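PDB 6IWF: ferric iron-binding protein HitA from Pseudomonas aeruginosa PAO1, which binds ferric iron as a solute-binding protein of the bacterial periplasmic type and probably hands it on for uptake, a route also implicated in gallium internalization. Local coordinates for residues 2-6 with 237-241; 14-19 with 256-261; 119-123 with 215-221; 145-150 with 220-225; 249-255 with 266-270. All blocks are in the same frame, centred on the assembly; numbering follows the deposited sequence.

Contact 1: 2-6 with 237-241; sequences PVTLT and HPREA
Val3 sets its methyl CG1 over one face of the His237 imidazole, a CH-pi contact in which CG1 lies 3.7 Å from the centroid of the His237 ring and 15° off the ring normal. The other methyl, CG2, comes within 3.6 Å of Glu240 OE2, an oxygen of the carboxylate that a bend at chi2 (92°) brings alongside. A beta-branched residue suits this place because its two methyls diverge: with CG1 anti to the backbone N (chi1 171°), one serves the ring and the other the glutamate. Deeper in, Leu5 inserts CD2 beside His237 CB at 3.8 Å, while Leu5 CD1 reaches Glu240 O at 3.6 Å. Val3, just ahead of the first strand 4-9, and Leu5 within it join this end of the solute-binding fold to the start of helix 238-248. His237 occupies the N-cap position of the helix, and its backbone O receives Ala241 N at 2.9 Å, closing the first turn. Its own backbone N is held by Ser235 OG. Leu5 is fixed from the strand side by backbone hydrogen bonds to Gln30 and Lys32 of the parallel neighbour 30-35, and Ile29 touches both Leu5 and Glu240.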
# COMPACT_ATOMS: atom_id res chain seq x y z
N PRO A 2 7.12 -31.59 -11.60
CA PRO A 2 6.34 -30.36 -11.79
C PRO A 2 6.93 -29.18 -11.02
O PRO A 2 7.30 -29.33 -9.86
CB PRO A 2 4.96 -30.74 -11.24
CG PRO A 2 5.24 -31.82 -10.24
CD PRO A 2 6.39 -32.60 -10.81
N VAL A 3 7.03 -28.02 -11.68
CA VAL A 3 7.60 -26.85 -11.04
C VAL A 3 6.65 -26.32 -9.97
O VAL A 3 5.43 -26.28 -10.16
CB VAL A 3 7.91 -25.76 -12.09
CG1 VAL A 3 8.31 -24.45 -11.41
CG2 VAL A 3 9.03 -26.21 -13.00
N THR A 4 7.22 -25.92 -8.84
CA THR A 4 6.50 -25.18 -7.81
C THR A 4 7.18 -23.83 -7.63
O THR A 4 8.36 -23.78 -7.27
CB THR A 4 6.48 -25.97 -6.50
OG1 THR A 4 5.70 -27.16 -6.67
CG2 THR A 4 5.89 -25.13 -5.36
N LEU A 5 6.46 -22.75 -7.92
CA LEU A 5 6.94 -21.41 -7.63
C LEU A 5 6.74 -21.10 -6.15
O LEU A 5 5.74 -21.52 -5.55
CB LEU A 5 6.21 -20.36 -8.47
CG LEU A 5 6.50 -20.26 -9.97
CD1 LEU A 5 5.70 -19.12 -10.61
CD2 LEU A 5 7.99 -20.08 -10.22
N THR A 6 7.68 -20.37 -5.57
CA THR A 6 7.55 -19.87 -4.20
C THR A 6 7.24 -18.38 -4.27
O THR A 6 8.01 -17.62 -4.87
CB THR A 6 8.82 -20.13 -3.39
OG1 THR A 6 9.11 -21.53 -3.36
CG2 THR A 6 8.64 -19.62 -1.97
N HIS A 237 13.60 -20.67 -11.49
CA HIS A 237 12.49 -20.82 -12.43
C HIS A 237 12.22 -19.49 -13.12
O HIS A 237 11.11 -18.95 -13.03
CB HIS A 237 11.25 -21.32 -11.70
CG HIS A 237 11.49 -22.51 -10.83
ND1 HIS A 237 11.86 -23.74 -11.34
CD2 HIS A 237 11.45 -22.66 -9.48
CE1 HIS A 237 12.02 -24.60 -10.35
NE2 HIS A 237 11.77 -23.97 -9.21
N PRO A 238 13.22 -18.92 -13.81
CA PRO A 238 13.05 -17.55 -14.33
C PRO A 238 11.89 -17.42 -15.30
O PRO A 238 11.12 -16.45 -15.20
CB PRO A 238 14.40 -17.25 -14.99
CG PRO A 238 15.00 -18.59 -15.30
CD PRO A 238 14.53 -19.49 -14.18
N ARG A 239 11.72 -18.36 -16.24
CA ARG A 239 10.62 -18.24 -17.20
C ARG A 239 9.28 -18.26 -16.49
O ARG A 239 8.39 -17.45 -16.80
CB ARG A 239 10.69 -19.36 -18.24
CG ARG A 239 9.61 -19.29 -19.30
CD ARG A 239 9.69 -20.50 -20.23
NE ARG A 239 8.66 -20.47 -21.26
CZ ARG A 239 7.53 -21.17 -21.21
NH1 ARG A 239 7.27 -21.96 -20.17
NH2 ARG A 239 6.65 -21.09 -22.20
N GLU A 240 9.11 -19.16 -15.53
CA GLU A 240 7.84 -19.32 -14.84
C GLU A 240 7.55 -18.14 -13.93
O GLU A 240 6.39 -17.69 -13.81
CB GLU A 240 7.86 -20.62 -14.05
CG GLU A 240 8.10 -21.87 -14.92
CD GLU A 240 9.57 -22.29 -15.07
OE1 GLU A 240 10.48 -21.42 -15.10
OE2 GLU A 240 9.82 -23.51 -15.18
N ALA A 241 8.59 -17.62 -13.28
CA ALA A 241 8.40 -16.44 -12.43
C ALA A 241 7.98 -15.23 -13.24
O ALA A 241 7.09 -14.48 -12.84
CB ALA A 241 9.70 -16.16 -11.66

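Contact 2: 14-19 with 256-261; sequences ATGIAI and AILSQS
Thr15 faces Gln260 and Ile19 faces Ala256 where helix 13-27 runs beside the end of helix 251-258, with CA atoms 5.4 Å apart for Thr15 and Gln260 and 5.8 Å for Ile19 and Ala256. Ala256 at one close point and Ala18 between the two keep the helices near: Ala18 CB touches Gln260 CG at 3.8 Å and lies close to the backbone carbonyl of Ala256. Thr15 divides its branches. A chi1 of -53° sets OG1 beside the backbone N and CG2 anti to it; the side chain crosses that of Ile257 at about a right angle, and Thr15 CG2 meets Ile257 CG2 at 3.8 Å. On the other side Thr15 OG1 abuts Gln260 CB at 3.5 Å; OG1 is buried and finds no polar partner in the model, so the hydroxyl serves this contact by its bulk. Gln260 bends at chi2 (-59°) and lays its aliphatic part along the helix, so that its CG also lies near Ala14 O and its OE1 comes to 3.5 Å from Ala14 CB. Farther along, Ile19 CB and Ile257 CG1 meet at 4.0 Å as their branched chains pass at a slant. Ile257 continues onto Tyr58 and Ile99, and Ile19 onto Phe247 and Met248. Ser261, bound through OG to Glu263, has its side chain about 4 Å from that of Tyr196, and Thr15 is equally near His12. Both bind ferric iron in the loaded protein, though this chain holds none in the model, which places the helix pair beside the metal-binding cleft of a periplasmic-type binding protein.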
# COMPACT_ATOMS: atom_id res chain seq x y z
N ALA A 14 -5.44 -13.20 1.84
CA ALA A 14 -6.43 -13.67 0.88
C ALA A 14 -6.12 -13.22 -0.54
O ALA A 14 -6.51 -13.89 -1.50
CB ALA A 14 -7.83 -13.20 1.28
N THR A 15 -5.45 -12.08 -0.70
CA THR A 15 -5.07 -11.63 -2.04
C THR A 15 -3.98 -12.52 -2.63
O THR A 15 -4.03 -12.88 -3.81
CB THR A 15 -4.60 -10.17 -1.97
OG1 THR A 15 -5.61 -9.37 -1.32
CG2 THR A 15 -4.33 -9.62 -3.36
N GLY A 16 -2.98 -12.88 -1.82
CA GLY A 16 -1.95 -13.79 -2.30
C GLY A 16 -2.53 -15.15 -2.63
O GLY A 16 -2.17 -15.76 -3.64
N ILE A 17 -3.46 -15.63 -1.80
CA ILE A 17 -4.10 -16.92 -2.07
C ILE A 17 -4.88 -16.87 -3.37
O ILE A 17 -4.81 -17.80 -4.19
CB ILE A 17 -4.99 -17.32 -0.88
CG1 ILE A 17 -4.12 -17.73 0.31
CG2 ILE A 17 -5.92 -18.45 -1.27
CD1 ILE A 17 -4.82 -17.59 1.65
N ALA A 18 -5.62 -15.79 -3.60
CA ALA A 18 -6.48 -15.71 -4.78
C ALA A 18 -5.67 -15.71 -6.06
O ALA A 18 -5.99 -16.44 -7.01
CB ALA A 18 -7.37 -14.46 -4.70
N ILE A 19 -4.61 -14.90 -6.13
CA ILE A 19 -3.83 -14.84 -7.36
C ILE A 19 -3.03 -16.13 -7.54
O ILE A 19 -2.86 -16.60 -8.66
CB ILE A 19 -2.94 -13.57 -7.38
CG1 ILE A 19 -2.26 -13.42 -8.74
CG2 ILE A 19 -1.90 -13.58 -6.25
CD1 ILE A 19 -3.22 -13.26 -9.89
N ALA A 256 -8.79 -11.19 -10.19
CA ALA A 256 -8.62 -12.02 -9.00
C ALA A 256 -8.11 -11.20 -7.82
O ALA A 256 -8.59 -11.33 -6.69
CB ALA A 256 -7.66 -13.18 -9.29
N ILE A 257 -7.12 -10.34 -8.08
CA ILE A 257 -6.56 -9.51 -7.02
C ILE A 257 -7.61 -8.53 -6.50
O ILE A 257 -7.80 -8.39 -5.28
CB ILE A 257 -5.30 -8.79 -7.52
CG1 ILE A 257 -4.16 -9.80 -7.72
CG2 ILE A 257 -4.88 -7.68 -6.58
CD1 ILE A 257 -3.01 -9.27 -8.55
N LEU A 258 -8.31 -7.86 -7.41
CA LEU A 258 -9.30 -6.86 -7.02
C LEU A 258 -10.52 -7.47 -6.33
O LEU A 258 -11.22 -6.77 -5.60
CB LEU A 258 -9.72 -6.04 -8.24
CG LEU A 258 -8.54 -5.19 -8.75
CD1 LEU A 258 -8.92 -4.41 -10.01
CD2 LEU A 258 -8.04 -4.27 -7.65
N SER A 259 -10.75 -8.77 -6.51
CA SER A 259 -11.85 -9.43 -5.80
C SER A 259 -11.60 -9.49 -4.30
O SER A 259 -12.56 -9.68 -3.54
CB SER A 259 -12.06 -10.84 -6.37
OG SER A 259 -10.96 -11.70 -6.06
N GLN A 260 -10.35 -9.32 -3.85
CA GLN A 260 -10.01 -9.38 -2.44
C GLN A 260 -9.66 -8.03 -1.82
O GLN A 260 -9.66 -7.92 -0.59
CB GLN A 260 -8.83 -10.34 -2.22
CG GLN A 260 -9.13 -11.75 -2.69
CD GLN A 260 -10.33 -12.34 -1.99
OE1 GLN A 260 -10.49 -12.20 -0.77
NE2 GLN A 260 -11.20 -12.99 -2.75
N SER A 261 -9.33 -7.02 -2.62
CA SER A 261 -9.07 -5.72 -2.02
C SER A 261 -9.53 -4.63 -2.97
O SER A 261 -9.25 -4.69 -4.17
CB SER A 261 -7.60 -5.53 -1.67
OG SER A 261 -7.44 -4.39 -0.83

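Contact 3: 119-123 with 215-221; sequences PKSLM and FGNQDPG
An Asx turn and an ST turn are joined through one carboxylate where the loop at Ser121 meets the loop at Asp219. Asp219 OD1 takes the hydroxyl of Ser121 on its syn lone pair, in a short 2.5 Å hydrogen bond from Ser121 OG. The other oxygen, OD2, has two donors: Leu122 N at 2.9 Å from Asp219 OD2, nearly straight at 165° and on the syn side, tilted 21° out of the carboxylate plane, and Gly221 N, which comes from above that plane and closes the Asx turn. Ser121 OG accepts from Met123 N at 3.0 Å, making the ST turn. An aspartate fits because its short chain, with CG anti to the backbone N (chi1 -163°), brings both oxygens to backbone and hydroxyl donors, and the bonds to both oxygens oppose rotation. The loops follow strands 97-108 and 211-213 of the central sheet, and a type I' turn from Gly216 to Asp219 delivers the aspartate. Round the Phe215 ring, Leu122 N and Asp219 OD2 lie over one face, offset toward the rim, and Pro119 O is at the edge, 3.5 Å from Phe215 CE1. Gly221, without a side chain, lets Leu122 CB come within 3.7 Å of Gly221 N. Leu122 CD2 packs on Pro220 CB at 4.1 Å, and the Met123 and Pro220 side chains cross at about a right angle.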
# COMPACT_ATOMS: atom_id res chain seq x y z
N PRO A 119 -11.16 18.23 9.40
CA PRO A 119 -9.96 19.02 9.08
C PRO A 119 -9.84 19.21 7.58
O PRO A 119 -10.13 18.30 6.80
CB PRO A 119 -8.81 18.18 9.63
CG PRO A 119 -9.36 16.79 9.68
CD PRO A 119 -10.81 16.94 10.03
N LYS A 120 -9.39 20.40 7.19
CA LYS A 120 -9.26 20.73 5.78
C LYS A 120 -8.05 20.06 5.15
O LYS A 120 -8.06 19.75 3.95
CB LYS A 120 -9.17 22.25 5.58
CG LYS A 120 -10.25 23.10 6.27
CD LYS A 120 -11.59 22.38 6.46
CE LYS A 120 -12.41 22.27 5.17
NZ LYS A 120 -13.76 21.70 5.47
N SER A 121 -7.01 19.81 5.95
CA SER A 121 -5.76 19.23 5.48
C SER A 121 -5.29 18.21 6.50
O SER A 121 -5.55 18.35 7.69
CB SER A 121 -4.67 20.32 5.32
OG SER A 121 -3.40 19.76 5.01
N LEU A 122 -4.56 17.19 6.02
CA LEU A 122 -3.79 16.34 6.93
C LEU A 122 -2.96 17.18 7.89
O LEU A 122 -2.78 16.82 9.07
CB LEU A 122 -2.85 15.44 6.12
CG LEU A 122 -1.99 14.47 6.93
CD1 LEU A 122 -2.90 13.35 7.42
CD2 LEU A 122 -0.89 13.91 6.06
N MET A 123 -2.43 18.30 7.41
CA MET A 123 -1.51 19.09 8.21
C MET A 123 -2.21 19.76 9.39
O MET A 123 -1.52 20.15 10.35
CB MET A 123 -0.82 20.13 7.32
CG MET A 123 -0.11 19.54 6.10
SD MET A 123 1.11 18.27 6.54
CE MET A 123 2.29 19.25 7.48
N PHE A 215 -9.31 14.01 1.12
CA PHE A 215 -8.75 15.35 1.25
C PHE A 215 -8.66 16.05 -0.10
O PHE A 215 -8.92 17.26 -0.21
CB PHE A 215 -7.37 15.29 1.91
CG PHE A 215 -7.39 15.10 3.40
CD1 PHE A 215 -7.86 16.10 4.25
CD2 PHE A 215 -6.91 13.92 3.96
CE1 PHE A 215 -7.86 15.92 5.64
CE2 PHE A 215 -6.91 13.74 5.35
CZ PHE A 215 -7.38 14.74 6.18
N GLY A 216 -8.29 15.31 -1.14
CA GLY A 216 -8.08 15.89 -2.46
C GLY A 216 -7.10 17.04 -2.46
O GLY A 216 -6.22 17.11 -1.59
N ASN A 217 -7.22 17.93 -3.45
CA ASN A 217 -6.51 19.22 -3.49
C ASN A 217 -5.00 19.10 -3.36
O ASN A 217 -4.33 20.03 -2.90
CB ASN A 217 -7.06 20.17 -2.42
CG ASN A 217 -6.84 21.62 -2.77
OD1 ASN A 217 -7.02 22.02 -3.92
ND2 ASN A 217 -6.44 22.42 -1.78
N GLN A 218 -4.44 17.97 -3.81
CA GLN A 218 -3.01 17.64 -3.69
C GLN A 218 -2.54 17.71 -2.26
O GLN A 218 -1.34 17.84 -2.01
CB GLN A 218 -2.13 18.53 -4.57
CG GLN A 218 -2.36 18.31 -6.03
CD GLN A 218 -1.30 18.97 -6.88
OE1 GLN A 218 -0.42 19.68 -6.39
NE2 GLN A 218 -1.39 18.76 -8.18
N ASP A 219 -3.47 17.57 -1.32
CA ASP A 219 -3.11 17.50 0.09
C ASP A 219 -2.17 16.33 0.34
O ASP A 219 -2.29 15.28 -0.30
CB ASP A 219 -4.36 17.33 0.95
CG ASP A 219 -4.10 17.64 2.40
OD1 ASP A 219 -3.94 18.85 2.70
OD2 ASP A 219 -4.04 16.68 3.23
N PRO A 220 -1.23 16.45 1.28
CA PRO A 220 -0.40 15.27 1.59
C PRO A 220 -1.23 14.08 2.01
O PRO A 220 -0.84 12.94 1.74
CB PRO A 220 0.53 15.77 2.71
CG PRO A 220 0.58 17.27 2.52
CD PRO A 220 -0.82 17.64 2.05
N GLY A 221 -2.39 14.30 2.62
CA GLY A 221 -3.22 13.19 3.04
C GLY A 221 -4.03 12.55 1.94
O GLY A 221 -4.81 11.65 2.23

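Contact 4: 145-150 with 220-225; sequences EQVAAV and PGALVT
Gln146 turns its amide toward the turn at Pro220, presenting NE2 to the backbone carbonyl in a hydrogen bond of 2.9 Å from Gln146 NE2 to Pro220 O. The N-H line is nearly straight at 169°, and the acceptor lies in the plane of the amide, yet the donor stands above the carbonyl plane of Pro220, well off either lone pair. A bend at chi2 (65°) after an extended first torsion carries the amide across, and its OE1 then rests 3.5 Å from Gly221 CA. One turn along the same face of helix 141-154, Ala149 offers only a methyl, and both branches of Leu223 close on it, with Leu223 CD2 3.9 Å from Ala149 CB. The same CD2 lies over the helix backbone, 3.6 Å from Glu145 O. Residues 220-225, which lead into strand 224-231 of the central sheet, are packed in this way against helix 141-154. Glu145 and Thr225 approach from opposite directions: Glu145 OE1 meets Thr225 CG2 at 3.4 Å. Thr225 OG1 is instead directed to Glu61 in a weak hydrogen bond, and Glu145 OE2 lies close to the same Glu61 carboxylate, a pairing that may favour a proton on one of them. At the far end the Val150 and Pro220 side chains cross at about a right angle, with Val150 CG2 4.0 Å from Pro220 CB.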
# COMPACT_ATOMS: atom_id res chain seq x y z
N GLU A 145 4.94 5.79 4.55
CA GLU A 145 4.89 6.49 3.27
C GLU A 145 4.21 7.85 3.42
O GLU A 145 4.61 8.83 2.78
CB GLU A 145 4.18 5.65 2.22
CG GLU A 145 5.16 4.81 1.43
CD GLU A 145 4.51 3.66 0.70
OE1 GLU A 145 4.47 3.68 -0.55
OE2 GLU A 145 4.02 2.75 1.39
N GLN A 146 3.18 7.94 4.28
CA GLN A 146 2.55 9.23 4.55
C GLN A 146 3.57 10.23 5.09
O GLN A 146 3.58 11.39 4.68
CB GLN A 146 1.40 9.06 5.55
CG GLN A 146 0.69 10.39 5.89
CD GLN A 146 -0.04 10.97 4.66
OE1 GLN A 146 -1.22 10.69 4.44
NE2 GLN A 146 0.67 11.77 3.86
N VAL A 147 4.41 9.79 6.02
CA VAL A 147 5.41 10.70 6.57
C VAL A 147 6.39 11.13 5.50
O VAL A 147 6.76 12.31 5.40
CB VAL A 147 6.12 10.04 7.77
CG1 VAL A 147 7.23 10.96 8.30
CG2 VAL A 147 5.11 9.73 8.85
N ALA A 148 6.83 10.19 4.66
CA ALA A 148 7.76 10.53 3.60
C ALA A 148 7.15 11.56 2.66
O ALA A 148 7.85 12.46 2.18
CB ALA A 148 8.17 9.27 2.81
N ALA A 149 5.85 11.44 2.39
CA ALA A 149 5.17 12.42 1.55
C ALA A 149 5.16 13.80 2.21
O ALA A 149 5.36 14.81 1.53
CB ALA A 149 3.75 11.96 1.25
N VAL A 150 4.92 13.86 3.52
CA VAL A 150 4.92 15.17 4.18
C VAL A 150 6.32 15.79 4.11
O VAL A 150 6.47 16.99 3.84
CB VAL A 150 4.39 15.07 5.62
CG1 VAL A 150 4.50 16.43 6.34
CG2 VAL A 150 2.94 14.60 5.64
N PRO A 220 -1.23 16.45 1.28
CA PRO A 220 -0.40 15.27 1.59
C PRO A 220 -1.23 14.08 2.01
O PRO A 220 -0.84 12.94 1.74
CB PRO A 220 0.53 15.77 2.71
CG PRO A 220 0.58 17.27 2.52
CD PRO A 220 -0.82 17.64 2.05
N GLY A 221 -2.39 14.30 2.62
CA GLY A 221 -3.22 13.19 3.04
C GLY A 221 -4.03 12.55 1.94
O GLY A 221 -4.81 11.65 2.23
N ALA A 222 -3.89 13.04 0.69
CA ALA A 222 -4.50 12.44 -0.50
C ALA A 222 -3.51 11.55 -1.25
O ALA A 222 -3.75 11.20 -2.41
CB ALA A 222 -5.05 13.55 -1.41
N LEU A 223 -2.43 11.15 -0.59
CA LEU A 223 -1.36 10.36 -1.19
C LEU A 223 -1.89 9.06 -1.80
O LEU A 223 -2.68 8.34 -1.18
CB LEU A 223 -0.33 10.03 -0.11
CG LEU A 223 0.87 9.20 -0.55
CD1 LEU A 223 1.75 10.00 -1.50
CD2 LEU A 223 1.67 8.71 0.70
N VAL A 224 -1.44 8.77 -3.01
CA VAL A 224 -1.67 7.49 -3.66
C VAL A 224 -0.36 6.72 -3.64
O VAL A 224 0.70 7.28 -3.96
CB VAL A 224 -2.20 7.69 -5.10
CG1 VAL A 224 -2.11 6.40 -5.92
CG2 VAL A 224 -3.62 8.23 -5.05
N THR A 225 -0.42 5.44 -3.26
CA THR A 225 0.74 4.56 -3.24
C THR A 225 0.43 3.27 -3.99
O THR A 225 -0.73 2.94 -4.25
CB THR A 225 1.19 4.22 -1.81
OG1 THR A 225 0.12 3.57 -1.10
CG2 THR A 225 1.58 5.49 -1.05

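Contact 5: 249-255 with 266-270; sequences LSEEGQK and MRKGM
Gln254 OE1 receives two backbone N-H groups from the facing loop: Arg267 N at 3.1 Å from Gln254 OE1, close to straight at 168°, and Met266 N, whose bond is weak and bent. The Arg267 donor stands above the carbonyl plane of the amide rather than on a lone pair. At the other end of the same amide, NE2 donates to the backbone oxygens of Met248 and Ile99, so a buried glutamine links backbone groups of three parts of the chain, a task for which an amide, donor and acceptor at once, is suited. Arg267, extended from CG to NE, donates from NH1 to Leu249 O at 2.9 Å, on a lone pair in the carbonyl plane, with the acceptor 17° out of the guanidinium plane. Its guanidinium also lies with one face over Glu251 N, near the N-terminus of the helix. That helix, 251-258, starts with Ser250 as N-cap, whose OG accepts from Gly253 N at 3.0 Å; the same hydroxyl is bonded to Phe247 O. A type II turn from Arg267 to Met270, with Gly269 at positive phi, follows strand 264-265 and carries the loop back to the helix flank. There Met270, not quite extended at chi2 (148°), lays its flexible thioether along the helix: Met270 SD touches Gln254 CB at 3.6 Å, while Met270 CE is pressed tightly to Lys255 CG at 3.5 Å. Leu249 CD2 packs on Met266 CB at 4.3 Å, and Leu249 also covers Ile97 and Ile99 of strand 97-108.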
# COMPACT_ATOMS: atom_id res chain seq x y z
N LEU A 249 -0.82 -8.98 -13.95
CA LEU A 249 -1.26 -7.80 -14.69
C LEU A 249 -2.11 -8.17 -15.90
O LEU A 249 -2.44 -7.28 -16.70
CB LEU A 249 -0.07 -6.97 -15.13
CG LEU A 249 0.53 -6.22 -13.95
CD1 LEU A 249 1.97 -5.86 -14.26
CD2 LEU A 249 -0.30 -4.97 -13.65
N SER A 250 -2.46 -9.44 -16.06
CA SER A 250 -3.48 -9.79 -17.04
C SER A 250 -4.86 -9.36 -16.54
O SER A 250 -5.06 -9.09 -15.35
CB SER A 250 -3.48 -11.29 -17.32
OG SER A 250 -3.93 -12.03 -16.20
N GLU A 251 -5.82 -9.29 -17.46
CA GLU A 251 -7.19 -8.99 -17.06
C GLU A 251 -7.69 -9.98 -16.01
O GLU A 251 -8.31 -9.58 -15.01
CB GLU A 251 -8.11 -8.99 -18.28
CG GLU A 251 -9.19 -7.91 -18.22
CD GLU A 251 -10.42 -8.27 -19.04
OE1 GLU A 251 -11.53 -8.23 -18.48
OE2 GLU A 251 -10.26 -8.59 -20.24
N GLU A 252 -7.41 -11.27 -16.20
CA GLU A 252 -7.86 -12.27 -15.24
C GLU A 252 -7.15 -12.13 -13.89
O GLU A 252 -7.78 -12.27 -12.84
CB GLU A 252 -7.64 -13.67 -15.82
CG GLU A 252 -8.00 -14.80 -14.89
CD GLU A 252 -7.65 -16.16 -15.47
OE1 GLU A 252 -7.24 -16.22 -16.65
OE2 GLU A 252 -7.78 -17.17 -14.75
N GLY A 253 -5.85 -11.87 -13.91
CA GLY A 253 -5.12 -11.73 -12.65
C GLY A 253 -5.54 -10.50 -11.88
O GLY A 253 -5.79 -10.55 -10.67
N GLN A 254 -5.63 -9.36 -12.57
CA GLN A 254 -6.10 -8.14 -11.90
C GLN A 254 -7.47 -8.35 -11.28
O GLN A 254 -7.74 -7.89 -10.16
CB GLN A 254 -6.12 -6.98 -12.89
CG GLN A 254 -4.74 -6.58 -13.39
CD GLN A 254 -4.08 -5.57 -12.48
OE1 GLN A 254 -4.35 -4.37 -12.58
NE2 GLN A 254 -3.20 -6.03 -11.60
N LYS A 255 -8.36 -9.06 -11.98
CA LYS A 255 -9.69 -9.28 -11.42
C LYS A 255 -9.63 -10.15 -10.17
O LYS A 255 -10.31 -9.87 -9.18
CB LYS A 255 -10.62 -9.88 -12.47
CG LYS A 255 -10.96 -8.90 -13.58
CD LYS A 255 -12.27 -9.23 -14.28
CE LYS A 255 -12.90 -7.97 -14.86
NZ LYS A 255 -13.35 -7.04 -13.78
N MET A 266 -3.48 -1.49 -11.88
CA MET A 266 -2.38 -0.83 -12.56
C MET A 266 -2.27 -1.21 -14.03
O MET A 266 -1.58 -0.51 -14.78
CB MET A 266 -1.05 -1.10 -11.86
CG MET A 266 -0.95 -0.46 -10.45
SD MET A 266 -0.64 1.31 -10.47
CE MET A 266 -2.27 2.04 -10.68
N ARG A 267 -2.96 -2.27 -14.45
CA ARG A 267 -3.04 -2.64 -15.86
C ARG A 267 -3.71 -1.52 -16.64
O ARG A 267 -4.83 -1.11 -16.30
CB ARG A 267 -3.83 -3.94 -16.01
CG ARG A 267 -4.01 -4.38 -17.46
CD ARG A 267 -4.95 -5.58 -17.53
NE ARG A 267 -5.30 -5.90 -18.92
CZ ARG A 267 -4.49 -6.52 -19.78
NH1 ARG A 267 -3.28 -6.90 -19.40
NH2 ARG A 267 -4.90 -6.76 -21.02
N LYS A 268 -3.00 -1.00 -17.64
CA LYS A 268 -3.53 0.10 -18.45
C LYS A 268 -4.86 -0.30 -19.08
O LYS A 268 -5.03 -1.43 -19.54
CB LYS A 268 -2.53 0.47 -19.54
CG LYS A 268 -1.34 1.26 -19.03
CD LYS A 268 -0.61 1.94 -20.16
CE LYS A 268 0.54 1.10 -20.66
NZ LYS A 268 1.73 1.94 -20.99
N GLY A 269 -5.80 0.65 -19.08
CA GLY A 269 -7.10 0.45 -19.69
C GLY A 269 -8.10 -0.29 -18.83
O GLY A 269 -9.23 -0.52 -19.28
N MET A 270 -7.73 -0.68 -17.62
CA MET A 270 -8.62 -1.36 -16.71
C MET A 270 -9.22 -0.36 -15.72
O MET A 270 -8.52 0.52 -15.20
CB MET A 270 -7.87 -2.46 -15.97
CG MET A 270 -8.76 -3.37 -15.19
SD MET A 270 -8.06 -5.01 -15.17
CE MET A 270 -9.51 -5.98 -14.77

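How the contacts relate
Contacts 3 and 4 form one continuous region: they share Pro220 and Gly221, their centres lie 10 Å apart, and Leu122 CD2 packs 3.4 Å from Gln146 CD. Contacts 2 and 5 likewise join through helix 251-258, with centres 12 Å apart and Ile19 CD1 3.7 Å from Gly253 CA. Contact 1 stands at the far end, its centre 20 Å from that of contact 2 and 44 Å from that of contact 3, across the chain's centre. Residues that bind iron in the loaded protein are approached from both groups, though this chain holds no iron in the model: contact 2 comes within about 4 Å of the side chains of Tyr196 and His12, and contact 4 within about 7 Å of those of Tyr196 and Glu60.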